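Local coordinates for uncharacterized protein (Enterococcus faecalis, PDB 3PM7) that is of unknown function but belongs to the PC4-like family, whose members typically bind single-stranded DNA, and so may bind nucleic acid, at residues Pro36-Leu41 with Thr56-Glu61; Glu8-Val13 with Leu27-Trp32; Arg21-Glu26 with Glu43-His48. One frame throughout, in Å; residues are numbered along the deposited sequence.

Interaction 1: residues Pro36-Leu41 with Thr56-Glu61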
loop_
_atom_site.group_PDB
_atom_site.type_symbol
_atom_site.label_atom_id
_atom_site.label_comp_id
_atom_site.label_asym_id
_atom_site.label_seq_id
_atom_site.Cartn_x
_atom_site.Cartn_y
_atom_site.Cartn_z
ATOM N N PRO A 36 -8.069 -10.752 -12.450
ATOM C CA PRO A 36 -7.436 -11.511 -11.372
ATOM C C PRO A 36 -7.340 -10.687 -10.087
ATOM O O PRO A 36 -7.017 -9.494 -10.138
ATOM C CB PRO A 36 -6.058 -11.824 -11.945
ATOM C CG PRO A 36 -6.368 -12.059 -13.434
ATOM C CD PRO A 36 -7.407 -10.991 -13.752
ATOM N N PRO A 37 -7.656 -11.316 -8.935
ATOM C CA PRO A 37 -7.673 -10.596 -7.663
ATOM C C PRO A 37 -6.308 -10.093 -7.269
ATOM O O PRO A 37 -5.300 -10.760 -7.502
ATOM C CB PRO A 37 -8.155 -11.661 -6.650
ATOM C CG PRO A 37 -8.915 -12.669 -7.487
ATOM C CD PRO A 37 -8.129 -12.710 -8.794
ATOM N N LYS A 38 -6.281 -8.920 -6.648
ATOM C CA LYS A 38 -5.039 -8.336 -6.185
ATOM C C LYS A 38 -5.239 -7.628 -4.844
ATOM O O LYS A 38 -6.313 -7.112 -4.556
ATOM C CB LYS A 38 -4.512 -7.351 -7.228
ATOM C CG LYS A 38 -3.901 -8.025 -8.462
ATOM C CD LYS A 38 -3.395 -7.031 -9.517
ATOM C CE LYS A 38 -3.042 -7.762 -10.818
ATOM N NZ LYS A 38 -2.497 -6.855 -11.897
ATOM N N PHE A 39 -4.201 -7.595 -4.022
ATOM C CA PHE A 39 -4.245 -6.782 -2.823
ATOM C C PHE A 39 -4.200 -5.306 -3.186
ATOM O O PHE A 39 -3.498 -4.907 -4.105
ATOM C CB PHE A 39 -3.106 -7.167 -1.887
ATOM C CG PHE A 39 -3.289 -8.523 -1.275
ATOM C CD1 PHE A 39 -2.592 -9.620 -1.758
ATOM C CD2 PHE A 39 -4.188 -8.703 -0.238
ATOM C CE1 PHE A 39 -2.772 -10.875 -1.197
ATOM C CE2 PHE A 39 -4.393 -9.961 0.321
ATOM C CZ PHE A 39 -3.677 -11.045 -0.147
ATOM N N ASP A 40 -4.960 -4.505 -2.448
ATOM C CA ASP A 40 -5.215 -3.118 -2.791
ATOM C C ASP A 40 -5.156 -2.316 -1.492
ATOM O O ASP A 40 -5.809 -2.665 -0.496
ATOM C CB ASP A 40 -6.600 -2.985 -3.456
ATOM C CG ASP A 40 -6.881 -1.575 -3.967
ATOM O OD1 ASP A 40 -7.629 -0.813 -3.319
ATOM O OD2 ASP A 40 -6.354 -1.219 -5.026
ATOM N N LEU A 41 -4.360 -1.256 -1.496
ATOM C CA LEU A 41 -4.129 -0.455 -0.288
ATOM C C LEU A 41 -4.551 0.966 -0.610
ATOM O O LEU A 41 -3.962 1.607 -1.468
ATOM C CB LEU A 41 -2.642 -0.479 0.062
ATOM C CG LEU A 41 -2.214 0.002 1.445
ATOM C CD1 LEU A 41 -2.884 -0.832 2.501
ATOM C CD2 LEU A 41 -0.698 -0.082 1.584
ATOM N N THR A 56 -2.366 -0.763 -6.086
ATOM C CA THR A 56 -2.670 -2.189 -6.140
ATOM C C THR A 56 -1.345 -2.950 -6.087
ATOM O O THR A 56 -0.329 -2.462 -6.578
ATOM C CB THR A 56 -3.460 -2.516 -7.415
ATOM O OG1 THR A 56 -4.556 -1.598 -7.522
ATOM C CG2 THR A 56 -4.024 -3.934 -7.365
ATOM N N LEU A 57 -1.328 -4.112 -5.446
ATOM C CA LEU A 57 -0.124 -4.938 -5.470
ATOM C C LEU A 57 -0.380 -6.218 -6.249
ATOM O O LEU A 57 -1.246 -7.008 -5.872
ATOM C CB LEU A 57 0.326 -5.288 -4.058
ATOM C CG LEU A 57 0.726 -4.079 -3.211
ATOM C CD1 LEU A 57 0.961 -4.478 -1.765
ATOM C CD2 LEU A 57 1.962 -3.422 -3.810
ATOM N N THR A 58 0.363 -6.431 -7.330
ATOM C CA THR A 58 0.311 -7.729 -7.992
ATOM C C THR A 58 0.742 -8.730 -6.936
ATOM O O THR A 58 1.244 -8.338 -5.878
ATOM C CB THR A 58 1.272 -7.803 -9.170
ATOM O OG1 THR A 58 2.617 -7.732 -8.679
ATOM C CG2 THR A 58 1.024 -6.652 -10.129
ATOM N N ASN A 59 0.546 -10.016 -7.191
ATOM C CA ASN A 59 0.858 -11.011 -6.168
ATOM C C ASN A 59 2.365 -11.166 -5.946
ATOM O O ASN A 59 2.807 -11.580 -4.868
ATOM C CB ASN A 59 0.199 -12.351 -6.498
ATOM C CG ASN A 59 -1.310 -12.245 -6.553
ATOM O OD1 ASN A 59 -1.992 -12.368 -5.534
ATOM N ND2 ASN A 59 -1.839 -11.994 -7.745
ATOM N N GLU A 60 3.142 -10.814 -6.970
ATOM C CA GLU A 60 4.594 -10.851 -6.877
ATOM C C GLU A 60 5.101 -9.722 -5.970
ATOM O O GLU A 60 6.023 -9.917 -5.178
ATOM C CB GLU A 60 5.241 -10.786 -8.272
ATOM C CG GLU A 60 5.395 -9.379 -8.863
ATOM C CD GLU A 60 4.435 -9.074 -10.016
ATOM O OE1 GLU A 60 3.713 -9.999 -10.480
ATOM O OE2 GLU A 60 4.409 -7.896 -10.456
ATOM N N GLU A 61 4.482 -8.548 -6.083
ATOM C CA GLU A 61 4.810 -7.414 -5.229
ATOM C C GLU A 61 4.377 -7.658 -3.789
ATOM O O GLU A 61 5.082 -7.288 -2.846
ATOM C CB GLU A 61 4.163 -6.141 -5.765
ATOM C CG GLU A 61 4.569 -5.847 -7.186
ATOM C CD GLU A 61 3.799 -4.685 -7.779
ATOM O OE1 GLU A 61 2.614 -4.505 -7.411
ATOM O OE2 GLU A 61 4.382 -3.950 -8.607
HETATM O O HOH W 1 -4.342 -12.543 -4.925
HETATM O O HOH W 2 -3.505 -11.128 -9.763
#
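Phe39 and Leu57 form an antiparallel hydrogen-bonded pair whose central link is an almost straight bond, Leu57 N to Phe39 O at 2.7 Å with 179° at the hydrogen. Their side chains leave by the same face, CB of Phe39 4.5 Å from CB of Leu57. The next pair, non-hydrogen-bonded, puts Asp40 and Thr56 on the other face. There Thr56 OG1 donates to Asp40 OD2 over 3.1 Å, while its methyl CG2 packs tightly at 3.5 Å against Lys38 CB. One beta-branched residue thus serves a polar and an apolar neighbour: chi1 -50° sets OG1 beside the backbone N, facing the carboxylate, and leaves CG2 anti to that N. Lys38 runs extended beside Thr58, its methylenes covering the strand end and NZ 3.9 Å from Thr58 CG2. Beyond the paired residues a water joins Pro37 O (2.9 Å) and, more weakly, Asn59 ND2.

Farther out, Arg42 makes a salt bridge with Asp40 OD1, and Phe62 of the following helix stacks on Phe39. Thr58 is the N-cap of helix 59-71 and shares a capping box with Glu61: Thr58 N gives a hydrogen bond to Glu61 OE1 (3.0 Å), though the return bond to Thr58 OG1 is less certain. Lys25 of the second subunit bridges to the same Glu61 oxygen. Threonine and glutamate suit these places because one supplies a short capping hydroxyl and the other a carboxylate long enough to fold back. Glu61 OE1 thus serves both helix start and subunit contact, so the two are probably linked, and the lysine would favour its ionised form.

Interaction 2: residues Glu8-Val13 with Leu27-Trp32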
loop_
_atom_site.group_PDB
_atom_site.type_symbol
_atom_site.label_atom_id
_atom_site.label_comp_id
_atom_site.label_asym_id
_atom_site.label_seq_id
_atom_site.Cartn_x
_atom_site.Cartn_y
_atom_site.Cartn_z
ATOM N N GLU A 8 -16.776 -6.259 -5.985
ATOM C CA GLU A 8 -15.356 -6.265 -6.334
ATOM C C GLU A 8 -14.453 -6.527 -5.122
ATOM O O GLU A 8 -13.388 -7.136 -5.254
ATOM C CB GLU A 8 -14.990 -4.950 -7.032
ATOM C CG GLU A 8 -15.760 -4.758 -8.345
ATOM C CD GLU A 8 -15.496 -3.413 -8.994
ATOM O OE1 GLU A 8 -15.251 -3.390 -10.214
ATOM O OE2 GLU A 8 -15.531 -2.381 -8.291
ATOM N N ILE A 9 -14.879 -6.093 -3.942
ATOM C CA ILE A 9 -14.114 -6.366 -2.722
ATOM C C ILE A 9 -14.350 -7.799 -2.281
ATOM O O ILE A 9 -15.454 -8.161 -1.880
ATOM C CB ILE A 9 -14.470 -5.359 -1.606
ATOM C CG1 ILE A 9 -14.017 -3.954 -2.040
ATOM C CG2 ILE A 9 -13.803 -5.749 -0.277
ATOM C CD1 ILE A 9 -14.432 -2.845 -1.117
ATOM N N LEU A 10 -13.323 -8.633 -2.381
ATOM C CA LEU A 10 -13.500 -10.049 -2.101
ATOM C C LEU A 10 -13.301 -10.314 -0.622
ATOM O O LEU A 10 -13.999 -11.134 -0.035
ATOM C CB LEU A 10 -12.540 -10.900 -2.927
ATOM C CG LEU A 10 -12.558 -10.587 -4.435
ATOM C CD1 LEU A 10 -11.566 -11.459 -5.184
ATOM C CD2 LEU A 10 -13.947 -10.761 -4.999
ATOM N N GLU A 11 -12.344 -9.615 -0.029
ATOM C CA GLU A 11 -12.025 -9.794 1.376
ATOM C C GLU A 11 -11.542 -8.472 1.947
ATOM O O GLU A 11 -10.679 -7.817 1.366
ATOM C CB GLU A 11 -10.944 -10.863 1.542
ATOM C CG GLU A 11 -10.734 -11.328 2.971
ATOM C CD GLU A 11 -9.584 -12.310 3.105
ATOM O OE1 GLU A 11 -8.755 -12.403 2.172
ATOM O OE2 GLU A 11 -9.501 -12.992 4.148
ATOM N N GLU A 12 -12.098 -8.063 3.079
ATOM C CA GLU A 12 -11.535 -6.909 3.779
ATOM C C GLU A 12 -10.501 -7.452 4.723
ATOM O O GLU A 12 -10.840 -8.098 5.710
ATOM C CB GLU A 12 -12.617 -6.101 4.502
ATOM C CG GLU A 12 -13.782 -5.782 3.564
ATOM C CD GLU A 12 -14.824 -4.844 4.150
ATOM O OE1 GLU A 12 -14.744 -4.507 5.354
ATOM O OE2 GLU A 12 -15.729 -4.443 3.382
ATOM N N VAL A 13 -9.233 -7.195 4.412
ATOM C CA VAL A 13 -8.137 -7.806 5.138
ATOM C C VAL A 13 -7.646 -6.997 6.366
ATOM O O VAL A 13 -7.272 -7.578 7.380
ATOM C CB VAL A 13 -6.944 -8.048 4.200
ATOM C CG1 VAL A 13 -5.845 -8.725 4.972
ATOM C CG2 VAL A 13 -7.368 -8.927 3.035
ATOM N N LEU A 27 -6.375 -2.378 3.684
ATOM C CA LEU A 27 -5.856 -3.422 2.815
ATOM C C LEU A 27 -7.017 -4.348 2.489
ATOM O O LEU A 27 -7.575 -4.991 3.392
ATOM C CB LEU A 27 -4.769 -4.232 3.519
ATOM C CG LEU A 27 -4.201 -5.353 2.638
ATOM C CD1 LEU A 27 -3.355 -4.718 1.520
ATOM C CD2 LEU A 27 -3.347 -6.312 3.457
ATOM N N ASN A 28 -7.399 -4.418 1.217
ATOM C CA ASN A 28 -8.448 -5.350 0.757
ATOM C C ASN A 28 -7.954 -6.235 -0.365
ATOM O O ASN A 28 -7.031 -5.854 -1.082
ATOM C CB ASN A 28 -9.662 -4.581 0.220
ATOM C CG ASN A 28 -10.374 -3.798 1.310
ATOM O OD1 ASN A 28 -10.626 -4.327 2.386
ATOM N ND2 ASN A 28 -10.691 -2.538 1.040
ATOM N N LEU A 29 -8.581 -7.403 -0.532
ATOM C CA LEU A 29 -8.351 -8.220 -1.725
ATOM C C LEU A 29 -9.470 -7.923 -2.714
ATOM O O LEU A 29 -10.648 -8.031 -2.386
ATOM C CB LEU A 29 -8.311 -9.718 -1.395
ATOM C CG LEU A 29 -8.106 -10.625 -2.618
ATOM C CD1 LEU A 29 -6.672 -10.480 -3.095
ATOM C CD2 LEU A 29 -8.401 -12.095 -2.299
ATOM N N ILE A 30 -9.107 -7.522 -3.921
ATOM C CA ILE A 30 -10.083 -6.957 -4.833
ATOM C C ILE A 30 -9.934 -7.520 -6.236
ATOM O O ILE A 30 -8.805 -7.724 -6.717
ATOM C CB ILE A 30 -9.922 -5.430 -4.911
ATOM C CG1 ILE A 30 -10.183 -4.821 -3.536
ATOM C CG2 ILE A 30 -10.898 -4.827 -5.918
ATOM C CD1 ILE A 30 -10.447 -3.362 -3.588
ATOM N N SER A 31 -11.071 -7.788 -6.872
ATOM C CA SER A 31 -11.100 -8.102 -8.285
ATOM C C SER A 31 -11.725 -6.889 -8.975
ATOM O O SER A 31 -12.922 -6.667 -8.845
ATOM C CB SER A 31 -11.953 -9.354 -8.549
ATOM O OG SER A 31 -11.943 -9.721 -9.935
ATOM N N TRP A 32 -10.924 -6.077 -9.671
ATOM C CA TRP A 32 -11.499 -4.991 -10.487
ATOM C C TRP A 32 -12.120 -5.568 -11.752
ATOM O O TRP A 32 -11.422 -6.169 -12.571
ATOM C CB TRP A 32 -10.432 -3.934 -10.876
ATOM C CG TRP A 32 -9.732 -3.285 -9.691
ATOM C CD1 TRP A 32 -8.397 -3.340 -9.395
ATOM C CD2 TRP A 32 -10.335 -2.478 -8.666
ATOM N NE1 TRP A 32 -8.140 -2.625 -8.251
ATOM C CE2 TRP A 32 -9.310 -2.086 -7.788
ATOM C CE3 TRP A 32 -11.641 -2.048 -8.410
ATOM C CZ2 TRP A 32 -9.551 -1.285 -6.671
ATOM C CZ3 TRP A 32 -11.873 -1.247 -7.310
ATOM C CH2 TRP A 32 -10.835 -0.870 -6.455
#
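Ile9 and Ile30 lie side by side on one face of the sheet, CG1 of Ile9 3.9 Å from CD1 of Ile30, and on the other face Val13 CG1 meets Leu27 CD2 at 3.8 Å. Leu10 and Leu29 join more loosely through their terminal methyls, close to Pro37. Beta-branched Ile9, Ile30 and Val13, already restricted about chi1, suit an extended strand, while the leucine methyls reach across. Ile30 also lays its CG2, anti to the backbone N, over the centre of the Trp32 ring, 3.5 Å above its plane.

Around this core runs the backbone bonding. Leu29 O takes Leu10 N at 2.7 Å and, more weakly, Glu11 N at 3.3 Å; Leu29 N returns a bond to Glu11 O.

At the polar edge the Glu8 carboxylate stands nearly perpendicular to the indole (88°), OE2 at the ring edge 3.9 Å from Trp32 CE3, where the aromatic hydrogens are slightly positive. Its OE1 is held by Asn33 N. Asn28 sets OD1 3.1 Å from Glu12 CA, while its ND2 serves Glu26. Two successive residues, Leu10 and Glu11, facing the single Leu29 make this a classic beta bulge in the antiparallel hairpin of strands 9-18 and 24-30.

Interaction 3: residues Arg21-Glu26 with Glu43-His48. With SO4 (sulfate ion), chain D.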
loop_
_atom_site.group_PDB
_atom_site.type_symbol
_atom_site.label_atom_id
_atom_site.label_comp_id
_atom_site.label_asym_id
_atom_site.label_seq_id
_atom_site.Cartn_x
_atom_site.Cartn_y
_atom_site.Cartn_z
ATOM N N ARG A 21 -13.762 11.956 9.218
ATOM C CA ARG A 21 -14.876 11.888 8.283
ATOM C C ARG A 21 -15.265 10.429 8.029
ATOM O O ARG A 21 -16.096 10.121 7.160
ATOM C CB ARG A 21 -14.495 12.570 6.958
ATOM C CG ARG A 21 -14.203 14.068 7.070
ATOM C CD ARG A 21 -15.346 14.815 7.777
ATOM N NE ARG A 21 -16.637 14.621 7.100
ATOM C CZ ARG A 21 -17.825 14.783 7.685
ATOM N NH1 ARG A 21 -17.897 15.116 8.964
ATOM N NH2 ARG A 21 -18.939 14.616 6.993
ATOM N N GLY A 22 -14.641 9.513 8.762
ATOM C CA GLY A 22 -14.999 8.108 8.623
ATOM C C GLY A 22 -14.327 7.392 7.467
ATOM O O GLY A 22 -14.574 6.213 7.246
ATOM N N TRP A 23 -13.466 8.074 6.729
ATOM C CA TRP A 23 -12.746 7.387 5.661
ATOM C C TRP A 23 -11.685 6.518 6.310
ATOM O O TRP A 23 -11.134 6.880 7.348
ATOM C CB TRP A 23 -12.087 8.388 4.707
ATOM C CG TRP A 23 -13.038 9.035 3.731
ATOM C CD1 TRP A 23 -14.114 9.816 4.031
ATOM C CD2 TRP A 23 -12.972 8.977 2.300
ATOM N NE1 TRP A 23 -14.731 10.236 2.880
ATOM C CE2 TRP A 23 -14.047 9.739 1.802
ATOM C CE3 TRP A 23 -12.114 8.345 1.392
ATOM C CZ2 TRP A 23 -14.292 9.885 0.428
ATOM C CZ3 TRP A 23 -12.357 8.492 0.026
ATOM C CH2 TRP A 23 -13.436 9.256 -0.438
ATOM N N ARG A 24 -11.386 5.374 5.701
ATOM C CA ARG A 24 -10.397 4.456 6.262
ATOM C C ARG A 24 -9.357 4.083 5.219
ATOM O O ARG A 24 -9.696 3.865 4.059
ATOM C CB ARG A 24 -11.083 3.162 6.721
ATOM C CG ARG A 24 -12.125 3.324 7.827
ATOM C CD ARG A 24 -13.312 2.417 7.524
ATOM N NE ARG A 24 -13.417 1.279 8.427
ATOM C CZ ARG A 24 -13.797 0.056 8.055
ATOM N NH1 ARG A 24 -14.089 -0.210 6.785
ATOM N NH2 ARG A 24 -13.872 -0.910 8.960
ATOM N N LYS A 25 -8.105 3.949 5.637
ATOM C CA LYS A 25 -7.090 3.365 4.767
ATOM C C LYS A 25 -7.126 1.867 4.979
ATOM O O LYS A 25 -7.056 1.401 6.124
ATOM C CB LYS A 25 -5.696 3.932 5.074
ATOM C CG LYS A 25 -4.713 3.686 3.929
ATOM C CD LYS A 25 -3.395 4.468 4.082
ATOM C CE LYS A 25 -3.548 5.966 3.817
ATOM N NZ LYS A 25 -2.341 6.722 4.359
ATOM N N GLU A 26 -7.275 1.102 3.896
ATOM C CA GLU A 26 -7.610 -0.316 4.030
ATOM C C GLU A 26 -6.728 -1.202 3.182
ATOM O O GLU A 26 -6.390 -0.839 2.079
ATOM C CB GLU A 26 -9.066 -0.558 3.584
ATOM C CG GLU A 26 -10.149 -0.045 4.529
ATOM C CD GLU A 26 -11.559 -0.238 3.970
ATOM O OE1 GLU A 26 -11.765 -1.107 3.073
ATOM O OE2 GLU A 26 -12.472 0.487 4.433
ATOM N N GLU A 43 -7.522 4.504 0.459
ATOM C CA GLU A 43 -8.496 5.156 1.333
ATOM C C GLU A 43 -9.921 4.930 0.790
ATOM O O GLU A 43 -10.150 5.037 -0.410
ATOM C CB GLU A 43 -8.195 6.657 1.413
ATOM C CG GLU A 43 -8.786 7.368 2.648
ATOM C CD GLU A 43 -7.982 7.139 3.916
ATOM O OE1 GLU A 43 -6.788 6.796 3.814
ATOM O OE2 GLU A 43 -8.545 7.297 5.022
ATOM N N TRP A 44 -10.865 4.607 1.680
ATOM C CA TRP A 44 -12.249 4.339 1.291
ATOM C C TRP A 44 -13.226 5.116 2.162
ATOM O O TRP A 44 -13.049 5.186 3.387
ATOM C CB TRP A 44 -12.557 2.864 1.488
ATOM C CG TRP A 44 -11.917 1.963 0.499
ATOM C CD1 TRP A 44 -10.703 1.343 0.615
ATOM C CD2 TRP A 44 -12.462 1.563 -0.771
ATOM N NE1 TRP A 44 -10.461 0.571 -0.510
ATOM C CE2 TRP A 44 -11.525 0.702 -1.375
ATOM C CE3 TRP A 44 -13.649 1.850 -1.448
ATOM C CZ2 TRP A 44 -11.737 0.130 -2.618
ATOM C CZ3 TRP A 44 -13.863 1.269 -2.703
ATOM C CH2 TRP A 44 -12.914 0.419 -3.264
ATOM N N ALA A 45 -14.271 5.661 1.546
ATOM C CA ALA A 45 -15.332 6.331 2.291
ATOM C C ALA A 45 -16.005 5.344 3.242
ATOM O O ALA A 45 -15.845 4.134 3.085
ATOM C CB ALA A 45 -16.351 6.954 1.330
ATOM N N PRO A 46 -16.767 5.857 4.230
ATOM C CA PRO A 46 -17.418 5.053 5.278
ATOM C C PRO A 46 -17.996 3.693 4.834
ATOM O O PRO A 46 -17.573 2.647 5.347
ATOM C CB PRO A 46 -18.531 5.980 5.774
ATOM C CG PRO A 46 -17.940 7.341 5.626
ATOM C CD PRO A 46 -17.059 7.296 4.396
ATOM N N ASP A 47 -18.954 3.686 3.920
ATOM C CA ASP A 47 -19.542 2.410 3.501
ATOM C C ASP A 47 -19.037 1.986 2.114
ATOM O O ASP A 47 -19.786 1.418 1.301
ATOM C CB ASP A 47 -21.074 2.467 3.532
ATOM C CG ASP A 47 -21.710 1.079 3.655
ATOM O OD1 ASP A 47 -21.139 0.221 4.368
ATOM O OD2 ASP A 47 -22.781 0.844 3.043
ATOM N N HIS A 48 -17.760 2.260 1.865
ATOM C CA HIS A 48 -17.134 1.963 0.586
ATOM C C HIS A 48 -17.914 2.570 -0.570
ATOM O O HIS A 48 -17.963 1.991 -1.649
ATOM C CB HIS A 48 -17.026 0.445 0.371
ATOM C CG HIS A 48 -16.248 -0.259 1.436
ATOM N ND1 HIS A 48 -14.872 -0.297 1.444
ATOM C CD2 HIS A 48 -16.650 -0.922 2.547
ATOM C CE1 HIS A 48 -14.455 -0.963 2.508
ATOM N NE2 HIS A 48 -15.517 -1.357 3.192
HETATM S S SO4 D . -17.222 13.951 3.462
HETATM O O1 SO4 D . -17.972 14.962 4.203
HETATM O O2 SO4 D . -17.971 13.561 2.271
HETATM O O3 SO4 D . -15.919 14.494 3.085
HETATM O O4 SO4 D . -17.015 12.773 4.294
#
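Glu43 and Trp23 have the most surface buried in this antiparallel beta hairpin of strands 24-30 and 38-44. Arg24 and Trp44 form its hydrogen-bonded pair, Arg24 N to Trp44 O at 2.9 Å and Trp44 N to Arg24 O at 2.8 Å. Where the strands give way to loops, the Trp23 indole spreads over Ala45: Ala45 CA makes a CH-pi contact 3.6 Å from the centroid of the five-membered ring, and Pro46 CD covers the same face. Small and ring-shaped residues let the flat indole come this near.

Glu43 touches the edge of that indole with CG, then bends at chi2 (79°), which brings OE1 within 3.3 Å of Lys25 CB. The lysine amine instead pairs with Glu61 of the second subunit. On the other face Trp44 CD1 meets Glu26 CB at 3.9 Å, and the Glu26 carboxylate is tilted 22° from the indole plane; OE2 receives a weak bond from Arg24 NH1, part of a salt bridge, while OE1 accepts from Asn28 ND2. Gly22 turns the chain at phi 83°, readily adopted by glycine. Beyond it, the edge of the Arg21 guanidinium faces a sulfate, probably from the crystallisation liquor, with NH2 3.0 Å from its O1.

The three contacts belong to one antiparallel sheet. Interaction 2 pairs strands 9-18 and 24-30, interaction 3 pairs 24-30 with 38-44, and interaction 1 adds strand 54-57. Interactions 1 and 2 have centres about 9 Å apart and meet through probable hydrogen bonds, Lys38 N to Ile30 O and Asp40 N to Asn28 O, each 2.8 Å. Interactions 2 and 3 are about 14 Å apart between centres, touching where Ile30 CD1 packs 3.8 Å from Trp44 CZ2. The centres of interactions 1 and 3 lie about 19 Å apart; Leu41 CD1 packs 3.5 Å from Glu26 O, and across the dimer Lys25 of one subunit reaches Glu61 of the other. No active site is known; the sulfate lies beside interaction 3.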